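Local coordinates for carboxypeptidase D (Drosophila melanogaster, PDB 3MN8), which removes C-terminal arginine or lysine residues from peptides and proteins as a zinc-dependent metallocarboxypeptidase of the M14 family, at residues H253-N258 with K325-Q330. Residues are numbered along the deposited sequence; the frame is centred on the assembly and turned at random.
Sequences HTYSDN and KASLLQ
T254 and Q330 meet where two antiparallel helices, 245-257 and 317-333, pack side by side in the catalytic alpha/beta domain of this M14 carboxypeptidase. Their short segments run at 162° with the axes 8.0 Å apart, a worked example of how a small residue on one helix lets an aromatic on the other pack face-on against it. T254 contributes its methyl: CG2 rests 3.8 Å from Q330 CB, while OG1 turns back to the carbonyl of Q250 in its own helix. Next comes Y255, whose CG stands anti to the backbone N (chi1 -164°), carrying the ring across to S327 on helix 317-333. One face of the Y255 ring takes S327 CB in a CH-pi contact, 3.3 Å from the ring centroid and almost on the ring normal. In the ring plane, L328 CD2 lies against the edge, 4.0 Å from Y255 CE2, and the two side chains run alongside each other in the same direction. Y255 OH is hydrogen-bonded to N324 OD1, and F216 of strand 212-217 touches both Y255 and L328, so both helices lean on the central sheet. Replacing Y255 with an alanine would probably leave S327 CB and L328 without the surface they pack on and N324 OD1 without its phenol partner. Further along, N258 brings CB to 3.4 Å from S327 OG, and its side chain crosses that of Q330 at about a right angle. The N258 amide is fixed from within its own segment, since ND2 donates to T254 O over 2.8 Å in a nearly straight bond (176°) in the carbonyl plane. The S327 hydroxyl sits between two backbone carbonyls, OG lying 2.9 Å from Y255 O and 3.0 Å from N258 O.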
loop_
_atom_site.group_PDB
_atom_site.type_symbol
_atom_site.label_atom_id
_atom_site.label_comp_id
_atom_site.label_asym_id
_atom_site.label_seq_id
_atom_site.Cartn_x
_atom_site.Cartn_y
_atom_site.Cartn_z
ATOM N N HIS A 253 -10.273 -8.321 -3.437
ATOM C CA HIS A 253 -10.855 -9.623 -3.123
ATOM C C HIS A 253 -9.871 -10.483 -2.370
ATOM O O HIS A 253 -10.262 -11.240 -1.481
ATOM C CB HIS A 253 -11.319 -10.352 -4.377
ATOM C CG HIS A 253 -12.770 -10.140 -4.697
ATOM N ND1 HIS A 253 -13.205 -9.639 -5.907
ATOM C CD2 HIS A 253 -13.887 -10.361 -3.960
ATOM C CE1 HIS A 253 -14.524 -9.555 -5.902
ATOM N NE2 HIS A 253 -14.962 -9.991 -4.733
ATOM N N THR A 254 -8.593 -10.360 -2.723
ATOM C CA THR A 254 -7.544 -11.073 -2.001
ATOM C C THR A 254 -7.625 -10.808 -0.499
ATOM O O THR A 254 -7.505 -11.724 0.309
ATOM C CB THR A 254 -6.147 -10.659 -2.461
ATOM O OG1 THR A 254 -6.022 -10.872 -3.870
ATOM C CG2 THR A 254 -5.108 -11.476 -1.730
ATOM N N TYR A 255 -7.817 -9.546 -0.125
ATOM C CA TYR A 255 -7.886 -9.183 1.285
ATOM C C TYR A 255 -9.216 -9.619 1.909
ATOM O O TYR A 255 -9.250 -10.257 2.965
ATOM C CB TYR A 255 -7.677 -7.673 1.469
ATOM C CG TYR A 255 -7.345 -7.294 2.893
ATOM C CD1 TYR A 255 -8.345 -7.230 3.869
ATOM C CD2 TYR A 255 -6.029 -7.015 3.271
ATOM C CE1 TYR A 255 -8.047 -6.889 5.187
ATOM C CE2 TYR A 255 -5.715 -6.676 4.585
ATOM C CZ TYR A 255 -6.731 -6.615 5.540
ATOM O OH TYR A 255 -6.435 -6.280 6.843
ATOM N N SER A 256 -10.313 -9.277 1.250
ATOM C CA SER A 256 -11.617 -9.565 1.814
ATOM C C SER A 256 -11.851 -11.075 1.876
ATOM O O SER A 256 -12.281 -11.602 2.905
ATOM C CB SER A 256 -12.712 -8.869 1.004
ATOM O OG SER A 256 -13.980 -9.019 1.621
ATOM N N ASP A 257 -11.569 -11.765 0.773
ATOM C CA ASP A 257 -11.784 -13.211 0.701
ATOM C C ASP A 257 -11.106 -13.901 1.889
ATOM O O ASP A 257 -11.636 -14.860 2.446
ATOM C CB ASP A 257 -11.268 -13.794 -0.631
ATOM C CG ASP A 257 -12.186 -13.484 -1.818
ATOM O OD1 ASP A 257 -13.156 -12.727 -1.635
ATOM O OD2 ASP A 257 -11.941 -13.996 -2.941
ATOM N N ASN A 258 -9.936 -13.396 2.273
ATOM C CA ASN A 258 -9.169 -13.963 3.379
ATOM C C ASN A 258 -9.528 -13.408 4.759
ATOM O O ASN A 258 -8.866 -13.717 5.748
ATOM C CB ASN A 258 -7.673 -13.792 3.123
ATOM C CG ASN A 258 -7.138 -14.819 2.147
ATOM O OD1 ASN A 258 -6.900 -15.976 2.511
ATOM N ND2 ASN A 258 -6.955 -14.410 0.893
ATOM N N LYS A 325 -4.398 -11.201 9.630
ATOM C CA LYS A 325 -3.118 -11.880 9.409
ATOM C C LYS A 325 -2.946 -12.430 7.986
ATOM O O LYS A 325 -2.005 -12.056 7.288
ATOM C CB LYS A 325 -2.960 -13.010 10.430
ATOM C CG LYS A 325 -1.567 -13.597 10.562
ATOM C CD LYS A 325 -1.663 -14.789 11.480
ATOM C CE LYS A 325 -0.322 -15.404 11.762
ATOM N NZ LYS A 325 -0.483 -16.482 12.775
ATOM N N ALA A 326 -3.855 -13.319 7.581
ATOM C CA ALA A 326 -3.831 -13.948 6.261
ATOM C C ALA A 326 -4.044 -12.957 5.105
ATOM O O ALA A 326 -3.380 -13.042 4.060
ATOM C CB ALA A 326 -4.868 -15.060 6.194
ATOM N N SER A 327 -4.975 -12.024 5.295
ATOM C CA SER A 327 -5.272 -11.007 4.284
ATOM C C SER A 327 -4.104 -10.040 4.036
ATOM O O SER A 327 -3.944 -9.520 2.940
ATOM C CB SER A 327 -6.522 -10.223 4.695
ATOM O OG SER A 327 -7.548 -11.100 5.152
ATOM N N LEU A 328 -3.295 -9.797 5.060
ATOM C CA LEU A 328 -2.161 -8.884 4.941
ATOM C C LEU A 328 -0.979 -9.575 4.261
ATOM O O LEU A 328 -0.223 -8.969 3.501
ATOM C CB LEU A 328 -1.745 -8.345 6.322
ATOM C CG LEU A 328 -2.653 -7.361 7.084
ATOM C CD1 LEU A 328 -2.440 -7.501 8.574
ATOM C CD2 LEU A 328 -2.410 -5.919 6.647
ATOM N N LEU A 329 -0.825 -10.859 4.532
ATOM C CA LEU A 329 0.211 -11.631 3.867
ATOM C C LEU A 329 -0.143 -11.872 2.399
ATOM O O LEU A 329 0.651 -11.596 1.498
ATOM C CB LEU A 329 0.408 -12.967 4.583
ATOM C CG LEU A 329 1.330 -13.008 5.806
ATOM C CD1 LEU A 329 1.949 -11.634 6.118
ATOM C CD2 LEU A 329 0.593 -13.619 7.019
ATOM N N GLN A 330 -1.343 -12.390 2.168
ATOM C CA GLN A 330 -1.782 -12.719 0.820
ATOM C C GLN A 330 -1.813 -11.505 -0.106
ATOM O O GLN A 330 -1.475 -11.613 -1.281
ATOM C CB GLN A 330 -3.143 -13.416 0.860
ATOM C CG GLN A 330 -3.076 -14.797 1.457
ATOM C CD GLN A 330 -2.057 -15.667 0.745
ATOM O OE1 GLN A 330 -2.265 -16.074 -0.393
ATOM N NE2 GLN A 330 -0.950 -15.958 1.417
#